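Local coordinates for CofB (Escherichia coli, PDB 5AX6), which is the homotrimeric minor pilin of the CFA/III type IVb pilus of human enterotoxigenic strains and probably takes part in pilus assembly, at residues Asn327-Glu332 against Lys341-Ile346; Asn384-Pro389 against Thr484-Glu489. All blocks are in the same frame, centred on the assembly; numbering follows the deposited sequence.

Interaction 1: Asn327-Glu332 against Lys341-Ile346; sequences NILVEE and KELRTI
A β hairpin in the antiparallel sheet of the CofB C-terminal domain, whose strand 327-333 is outermost within its own chain, pairs V330 with R344 and E332 with E342 as hydrogen-bonded pairs, E331 with L343 between them. V330 N reaches R344 O at 2.8 Å, nearly straight at 167°, and R344 N returns to V330 O; E332 and E342 exchange a second such couple. Past the regular pairing, one water accepts from both I328 N and I346 N, and the I346 CD1 methyl packs on I328 CB at 3.7 Å. On the face holding V330, E332 and R344, the arginine side chain runs extended from CG to NE and lays one guanidinium face over V330, whose CB stands 3.9 Å above the plane. Its NH2 is hydrogen-bonded to I346 O of the second subunit, while a water in the guanidinium plane accepts from NH1. E332 OE1 forms a salt bridge with R344 NH1 at 3.5 Å by charge alone, the oxygen lying well out of that plane. On the other face L343 CD2 presses on E331 CB at 3.4 Å. The extended E331 chain carries its carboxylate alongside K341, whose CD lies 3.4 Å from E331 OE1.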
ATOM      1  N   ASN A 327     -18.474   0.940   3.451  1.00 20.75           N
ATOM      2  CA  ASN A 327     -19.310   0.238   4.420  1.00 19.72           C
ATOM      3  C   ASN A 327     -18.440  -0.253   5.559  1.00 23.16           C
ATOM      4  O   ASN A 327     -17.380  -0.825   5.322  1.00 20.51           O
ATOM      5  CB  ASN A 327     -20.030  -0.940   3.779  1.00 19.32           C
ATOM      6  CG  ASN A 327     -20.957  -0.509   2.684  1.00 25.42           C
ATOM      7  OD1 ASN A 327     -21.635   0.508   2.806  1.00 25.71           O
ATOM      8  ND2 ASN A 327     -21.000  -1.276   1.606  1.00 26.34           N
ATOM      9  N   ILE A 328     -18.872  -0.018   6.790  1.00 17.94           N
ATOM     10  CA  ILE A 328     -18.092  -0.455   7.944  1.00 14.50           C
ATOM     11  C   ILE A 328     -18.831  -1.539   8.677  1.00 18.54           C
ATOM     12  O   ILE A 328     -20.042  -1.451   8.859  1.00 19.25           O
ATOM     13  CB  ILE A 328     -17.792   0.700   8.928  1.00 15.37           C
ATOM     14  CG1 ILE A 328     -16.997   1.807   8.223  1.00 16.52           C
ATOM     15  CG2 ILE A 328     -17.051   0.162  10.168  1.00 16.05           C
ATOM     16  CD1 ILE A 328     -15.636   1.358   7.647  1.00 17.88           C
ATOM     17  N   LEU A 329     -18.096  -2.574   9.059  1.00 18.03           N
ATOM     18  CA  LEU A 329     -18.583  -3.551  10.016  1.00 17.08           C
ATOM     19  C   LEU A 329     -17.791  -3.419  11.299  1.00 18.85           C
ATOM     20  O   LEU A 329     -16.566  -3.335  11.257  1.00 18.24           O
ATOM     21  CB  LEU A 329     -18.444  -4.971   9.474  1.00 19.96           C
ATOM     22  CG  LEU A 329     -19.499  -5.392   8.462  1.00 25.87           C
ATOM     23  CD1 LEU A 329     -19.237  -6.839   8.009  1.00 21.87           C
ATOM     24  CD2 LEU A 329     -20.878  -5.240   9.095  1.00 25.04           C
ATOM     25  N   VAL A 330     -18.485  -3.435  12.435  1.00 16.79           N
ATOM     26  CA  VAL A 330     -17.805  -3.446  13.730  1.00 19.36           C
ATOM     27  C   VAL A 330     -18.127  -4.727  14.467  1.00 22.79           C
ATOM     28  O   VAL A 330     -19.292  -5.109  14.557  1.00 18.49           O
ATOM     29  CB  VAL A 330     -18.213  -2.251  14.607  1.00 18.09           C
ATOM     30  CG1 VAL A 330     -17.354  -2.204  15.880  1.00 23.78           C
ATOM     31  CG2 VAL A 330     -18.061  -0.953  13.826  1.00 22.13           C
ATOM     32  N   GLU A 331     -17.097  -5.375  15.004  1.00 20.09           N
ATOM     33  CA  GLU A 331     -17.274  -6.620  15.751  1.00 24.78           C
ATOM     34  C   GLU A 331     -17.075  -6.399  17.244  1.00 28.09           C
ATOM     35  O   GLU A 331     -16.154  -5.694  17.654  1.00 28.07           O
ATOM     36  CB  GLU A 331     -16.294  -7.686  15.258  1.00 26.88           C
ATOM     37  CG  GLU A 331     -16.452  -9.043  15.947  1.00 28.05           C
ATOM     38  CD  GLU A 331     -15.333 -10.007  15.597  1.00 37.20           C
ATOM     39  OE1 GLU A 331     -14.227  -9.849  16.156  1.00 34.29           O
ATOM     40  OE2 GLU A 331     -15.563 -10.917  14.772  1.00 44.30           O
ATOM     41  N   GLU A 332     -17.937  -6.995  18.061  1.00 22.98           N
ATOM     42  CA  GLU A 332     -17.758  -6.930  19.512  1.00 28.62           C
ATOM     43  C   GLU A 332     -18.418  -8.131  20.162  1.00 25.37           C
ATOM     44  O   GLU A 332     -19.308  -8.745  19.579  1.00 25.58           O
ATOM     45  CB  GLU A 332     -18.349  -5.637  20.103  1.00 28.96           C
ATOM     46  CG  GLU A 332     -19.876  -5.647  20.154  1.00 34.71           C
ATOM     47  CD  GLU A 332     -20.484  -4.440  20.882  1.00 46.32           C
ATOM     48  OE1 GLU A 332     -19.732  -3.529  21.312  1.00 44.30           O
ATOM     49  OE2 GLU A 332     -21.729  -4.414  21.021  1.00 39.02           O
ATOM     50  N   LYS A 341     -19.445 -13.399  19.311  1.00 38.74           N
ATOM     51  CA  LYS A 341     -19.139 -12.104  18.727  1.00 33.54           C
ATOM     52  C   LYS A 341     -20.293 -11.706  17.824  1.00 31.68           C
ATOM     53  O   LYS A 341     -20.985 -12.567  17.281  1.00 29.58           O
ATOM     54  CB  LYS A 341     -17.816 -12.149  17.961  1.00 35.59           C
ATOM     55  CG  LYS A 341     -16.616 -12.429  18.866  1.00 36.89           C
ATOM     56  CD  LYS A 341     -15.284 -12.364  18.127  1.00 46.53           C
ATOM     57  CE  LYS A 341     -14.962 -13.666  17.411  1.00 47.92           C
ATOM     58  NZ  LYS A 341     -13.485 -13.910  17.379  1.00 50.87           N
ATOM     59  N   GLU A 342     -20.523 -10.403  17.698  1.00 27.03           N
ATOM     60  CA  GLU A 342     -21.602  -9.899  16.857  1.00 23.17           C
ATOM     61  C   GLU A 342     -21.066  -8.830  15.930  1.00 21.54           C
ATOM     62  O   GLU A 342     -20.110  -8.142  16.277  1.00 20.48           O
ATOM     63  CB  GLU A 342     -22.735  -9.316  17.705  1.00 26.51           C
ATOM     64  CG  GLU A 342     -23.282 -10.260  18.770  1.00 33.47           C
ATOM     65  CD  GLU A 342     -24.346 -11.213  18.250  1.00 41.01           C
ATOM     66  OE1 GLU A 342     -24.459 -11.396  17.015  1.00 29.83           O
ATOM     67  OE2 GLU A 342     -25.080 -11.785  19.088  1.00 42.63           O
ATOM     68  N   LEU A 343     -21.704  -8.665  14.772  1.00 20.07           N
ATOM     69  CA  LEU A 343     -21.317  -7.615  13.836  1.00 21.58           C
ATOM     70  C   LEU A 343     -22.427  -6.583  13.677  1.00 17.79           C
ATOM     71  O   LEU A 343     -23.608  -6.919  13.713  1.00 19.61           O
ATOM     72  CB  LEU A 343     -20.974  -8.210  12.469  1.00 19.58           C
ATOM     73  CG  LEU A 343     -19.899  -9.296  12.465  1.00 24.64           C
ATOM     74  CD1 LEU A 343     -19.691  -9.785  11.040  1.00 29.63           C
ATOM     75  CD2 LEU A 343     -18.600  -8.784  13.050  1.00 27.49           C
ATOM     76  N   ARG A 344     -22.048  -5.320  13.513  1.00 17.82           N
ATOM     77  CA  ARG A 344     -23.037  -4.278  13.232  1.00 18.27           C
ATOM     78  C   ARG A 344     -22.491  -3.264  12.242  1.00 16.42           C
ATOM     79  O   ARG A 344     -21.272  -3.138  12.080  1.00 17.39           O
ATOM     80  CB  ARG A 344     -23.452  -3.554  14.511  1.00 18.05           C
ATOM     81  CG  ARG A 344     -22.359  -2.669  15.081  1.00 18.10           C
ATOM     82  CD  ARG A 344     -22.671  -2.318  16.523  1.00 20.86           C
ATOM     83  NE  ARG A 344     -21.706  -1.398  17.102  1.00 19.67           N
ATOM     84  CZ  ARG A 344     -20.610  -1.772  17.742  1.00 27.56           C
ATOM     85  NH1 ARG A 344     -20.312  -3.066  17.857  1.00 23.89           N
ATOM     86  NH2 ARG A 344     -19.799  -0.850  18.248  1.00 25.67           N
ATOM     87  N   THR A 345     -23.396  -2.522  11.608  1.00 15.77           N
ATOM     88  CA  THR A 345     -23.006  -1.460  10.683  1.00 16.59           C
ATOM     89  C   THR A 345     -23.306  -0.102  11.303  1.00 14.48           C
ATOM     90  O   THR A 345     -23.901  -0.013  12.365  1.00 16.65           O
ATOM     91  CB  THR A 345     -23.755  -1.559   9.335  1.00 19.11           C
ATOM     92  OG1 THR A 345     -25.161  -1.445   9.578  1.00 18.39           O
ATOM     93  CG2 THR A 345     -23.492  -2.886   8.651  1.00 18.99           C
ATOM     94  N   ILE A 346     -22.905   0.954  10.609  1.00 15.67           N
ATOM     95  CA  ILE A 346     -23.191   2.316  11.035  1.00 14.23           C
ATOM     96  C   ILE A 346     -24.662   2.637  10.796  1.00 16.07           C
ATOM     97  O   ILE A 346     -25.168   2.461   9.680  1.00 14.96           O
ATOM     98  CB  ILE A 346     -22.295   3.305  10.276  1.00 14.26           C
ATOM     99  CG1 ILE A 346     -20.824   3.032  10.633  1.00 11.74           C
ATOM    100  CG2 ILE A 346     -22.712   4.758  10.559  1.00 17.09           C
ATOM    101  CD1 ILE A 346     -19.823   3.659   9.643  1.00 14.93           C
TER
HETATM  102  O   HOH W   1     -21.511   0.653   8.086  1.00 17.01           O
HETATM  103  O   HOH W   2     -21.416  -5.523  17.024  1.00 20.75           O

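Interaction 2: Asn384-Pro389 against Thr484-Glu489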
ATOM      1  N   ASN A 384     -38.582   1.158   2.652  1.00 21.16           N
ATOM      2  CA  ASN A 384     -37.962   0.008   2.012  1.00 22.53           C
ATOM      3  C   ASN A 384     -36.920  -0.619   2.916  1.00 29.51           C
ATOM      4  O   ASN A 384     -36.152   0.095   3.557  1.00 26.04           O
ATOM      5  CB  ASN A 384     -37.316   0.417   0.686  1.00 26.91           C
ATOM      6  CG  ASN A 384     -38.339   0.842  -0.342  1.00 35.02           C
ATOM      7  OD1 ASN A 384     -39.350   0.172  -0.528  1.00 36.48           O
ATOM      8  ND2 ASN A 384     -38.090   1.959  -1.004  1.00 34.96           N
ATOM      9  N   VAL A 385     -36.899  -1.947   2.979  1.00 24.15           N
ATOM     10  CA  VAL A 385     -35.907  -2.645   3.785  1.00 19.64           C
ATOM     11  C   VAL A 385     -34.545  -2.484   3.122  1.00 27.31           C
ATOM     12  O   VAL A 385     -34.415  -2.614   1.903  1.00 22.46           O
ATOM     13  CB  VAL A 385     -36.253  -4.144   3.969  1.00 19.64           C
ATOM     14  CG1 VAL A 385     -35.136  -4.860   4.729  1.00 27.17           C
ATOM     15  CG2 VAL A 385     -37.566  -4.285   4.729  1.00 23.11           C
ATOM     16  N   GLN A 386     -33.537  -2.162   3.923  1.00 24.14           N
ATOM     17  CA  GLN A 386     -32.207  -1.884   3.387  1.00 20.73           C
ATOM     18  C   GLN A 386     -31.506  -3.163   2.989  1.00 22.40           C
ATOM     19  O   GLN A 386     -31.835  -4.240   3.490  1.00 25.44           O
ATOM     20  CB  GLN A 386     -31.357  -1.130   4.419  1.00 22.40           C
ATOM     21  CG  GLN A 386     -31.115  -1.908   5.713  1.00 20.81           C
ATOM     22  CD  GLN A 386     -32.210  -1.684   6.767  1.00 25.46           C
ATOM     23  OE1 GLN A 386     -33.388  -1.545   6.442  1.00 22.73           O
ATOM     24  NE2 GLN A 386     -31.815  -1.655   8.031  1.00 17.72           N
ATOM     25  N   ASP A 387     -30.543  -3.047   2.075  1.00 25.46           N
ATOM     26  CA  ASP A 387     -29.658  -4.161   1.754  1.00 29.23           C
ATOM     27  C   ASP A 387     -28.465  -4.115   2.685  1.00 28.55           C
ATOM     28  O   ASP A 387     -27.881  -3.059   2.880  1.00 31.69           O
ATOM     29  CB  ASP A 387     -29.185  -4.094   0.301  1.00 34.45           C
ATOM     30  CG  ASP A 387     -30.318  -4.266  -0.684  1.00 40.52           C
ATOM     31  OD1 ASP A 387     -31.163  -5.159  -0.469  1.00 47.27           O
ATOM     32  OD2 ASP A 387     -30.367  -3.498  -1.665  1.00 47.51           O
ATOM     33  N   CYS A 388     -28.095  -5.249   3.259  1.00 21.66           N
ATOM     34  CA  CYS A 388     -26.948  -5.255   4.154  1.00 23.37           C
ATOM     35  C   CYS A 388     -25.670  -5.443   3.353  1.00 23.15           C
ATOM     36  O   CYS A 388     -25.703  -6.012   2.265  1.00 23.85           O
ATOM     37  CB  CYS A 388     -27.114  -6.333   5.218  1.00 26.46           C
ATOM     38  SG  CYS A 388     -28.467  -5.869   6.358  1.00 33.61           S
ATOM     39  N   PRO A 389     -24.543  -4.946   3.882  1.00 22.24           N
ATOM     40  CA  PRO A 389     -23.268  -5.063   3.161  1.00 19.96           C
ATOM     41  C   PRO A 389     -22.668  -6.455   3.270  1.00 20.88           C
ATOM     42  O   PRO A 389     -23.214  -7.317   3.963  1.00 22.43           O
ATOM     43  CB  PRO A 389     -22.378  -4.016   3.850  1.00 22.90           C
ATOM     44  CG  PRO A 389     -22.923  -3.935   5.242  1.00 23.91           C
ATOM     45  CD  PRO A 389     -24.418  -4.162   5.124  1.00 23.07           C
ATOM     46  N   THR A 484     -31.918   2.825  11.733  1.00 16.28           N
ATOM     47  CA  THR A 484     -31.809   1.672  10.861  1.00 16.39           C
ATOM     48  C   THR A 484     -30.350   1.243  10.763  1.00 18.32           C
ATOM     49  O   THR A 484     -29.453   2.093  10.697  1.00 16.05           O
ATOM     50  CB  THR A 484     -32.354   1.983   9.448  1.00 23.94           C
ATOM     51  OG1 THR A 484     -31.563   3.011   8.828  1.00 17.60           O
ATOM     52  CG2 THR A 484     -33.809   2.425   9.527  1.00 25.81           C
ATOM     53  N   TRP A 485     -30.105  -0.070  10.756  1.00 15.32           N
ATOM     54  CA  TRP A 485     -28.737  -0.573  10.674  1.00 16.93           C
ATOM     55  C   TRP A 485     -28.805  -2.051  10.304  1.00 16.93           C
ATOM     56  O   TRP A 485     -29.895  -2.589  10.141  1.00 21.09           O
ATOM     57  CB  TRP A 485     -27.974  -0.347  11.999  1.00 16.27           C
ATOM     58  CG  TRP A 485     -28.372  -1.222  13.177  1.00 15.68           C
ATOM     59  CD1 TRP A 485     -27.645  -2.259  13.701  1.00 14.47           C
ATOM     60  CD2 TRP A 485     -29.561  -1.118  13.990  1.00 15.18           C
ATOM     61  NE1 TRP A 485     -28.311  -2.804  14.774  1.00 16.15           N
ATOM     62  CE2 TRP A 485     -29.484  -2.131  14.968  1.00 15.40           C
ATOM     63  CE3 TRP A 485     -30.676  -0.269  13.982  1.00 17.53           C
ATOM     64  CZ2 TRP A 485     -30.486  -2.325  15.931  1.00 15.54           C
ATOM     65  CZ3 TRP A 485     -31.679  -0.471  14.939  1.00 17.26           C
ATOM     66  CH2 TRP A 485     -31.566  -1.489  15.902  1.00 15.63           C
ATOM     67  N   CYS A 486     -27.660  -2.700  10.131  1.00 14.74           N
ATOM     68  CA  CYS A 486     -27.662  -4.148   9.912  1.00 14.94           C
ATOM     69  C   CYS A 486     -26.855  -4.801  11.013  1.00 17.86           C
ATOM     70  O   CYS A 486     -25.896  -4.203  11.520  1.00 19.09           O
ATOM     71  CB  CYS A 486     -27.079  -4.509   8.533  1.00 19.97           C
ATOM     72  SG  CYS A 486     -28.055  -3.943   7.128  1.00 24.08           S
ATOM     73  N   SER A 487     -27.214  -6.027  11.376  1.00 15.22           N
ATOM     74  CA  SER A 487     -26.586  -6.683  12.516  1.00 18.07           C
ATOM     75  C   SER A 487     -26.723  -8.201  12.449  1.00 18.75           C
ATOM     76  O   SER A 487     -27.667  -8.716  11.855  1.00 17.62           O
ATOM     77  CB  SER A 487     -27.209  -6.175  13.818  1.00 18.88           C
ATOM     78  OG  SER A 487     -26.571  -6.726  14.958  1.00 18.55           O
ATOM     79  N   THR A 488     -25.786  -8.903  13.076  1.00 20.37           N
ATOM     80  CA  THR A 488     -25.939 -10.340  13.276  1.00 20.31           C
ATOM     81  C   THR A 488     -26.983 -10.613  14.358  1.00 25.50           C
ATOM     82  O   THR A 488     -27.505 -11.721  14.455  1.00 24.70           O
ATOM     83  CB  THR A 488     -24.626 -10.999  13.663  1.00 23.60           C
ATOM     84  OG1 THR A 488     -24.025 -10.259  14.734  1.00 23.66           O
ATOM     85  CG2 THR A 488     -23.681 -11.015  12.474  1.00 23.24           C
ATOM     86  N   GLU A 489     -27.277  -9.602  15.174  1.00 19.88           N
ATOM     87  CA  GLU A 489     -28.355  -9.693  16.161  1.00 24.94           C
ATOM     88  C   GLU A 489     -29.679  -9.538  15.422  1.00 22.71           C
ATOM     89  O   GLU A 489     -29.901  -8.545  14.741  1.00 21.63           O
ATOM     90  CB  GLU A 489     -28.201  -8.613  17.246  1.00 24.18           C
ATOM     91  CG  GLU A 489     -26.858  -8.663  17.981  1.00 31.30           C
ATOM     92  CD  GLU A 489     -26.643  -7.480  18.924  1.00 35.87           C
ATOM     93  OE1 GLU A 489     -27.497  -7.266  19.818  1.00 38.82           O
ATOM     94  OE2 GLU A 489     -25.619  -6.768  18.776  1.00 29.84           O
TER
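In the CofB C-terminal domain the irregular loop 384-389, which follows strand 381-384, passes beside the end of strand 478-487, the directions of 386-389 and 484-486 lying 35° apart; the backbones come nearest at C388 and C486, whose CA atoms are 5.9 Å apart. A disulfide ties loop to strand here: C388 SG and C486 SG are bonded at 2.1 Å, with a chi3 of -88°, close to the 90° magnitude a relaxed disulfide prefers. Both CB atoms point across to the other segment, and each sulfur lies beside its own backbone N (chi1 near -70° in both). The sulfur of C486, a buried residue, is flanked by loop side chains, with Q386 CG at 3.9 Å and P389 CD somewhat farther off. Q386 bends at chi2 and brings NE2 to W485 O, a weak hydrogen bond of 3.0 Å bent to 129°. The same nitrogen is also hydrogen-bonded to R400 O on strand 398-409, and OE1 accepts from W453 NE1, which leaves the amide little freedom to flip. Shortened to an alanine, this position would probably leave W453 NE1, R400 O and W485 O without their amide partner and open a gap beside the disulfide. M335 of the third subunit packs against Q386 and T484. Beyond the bridge the strand gives way to an ST turn, in which S487 OG accepts from E489 N at 3.0 Å.

Both contacts are largely buried and meet in one sheet, where strand 341-353 of interaction 1 neighbours strand 478-487 of interaction 2. Interaction 1 joins strands close in sequence through main-chain bonds, with charged side chains toward the hairpin's turn; interaction 2 ties a loop to a strand 95 residues on, covalently and over much less surface (212 against 675 Å²). T488 OG1 connects them, probably hydrogen-bonded to E342 OE1 and L343 N, and T345 CG2 packs on P389 CG. The trimer uses both: I328 and its neighbours extend the sheet in parallel into the second subunit, and the loop of interaction 2 packs against the third.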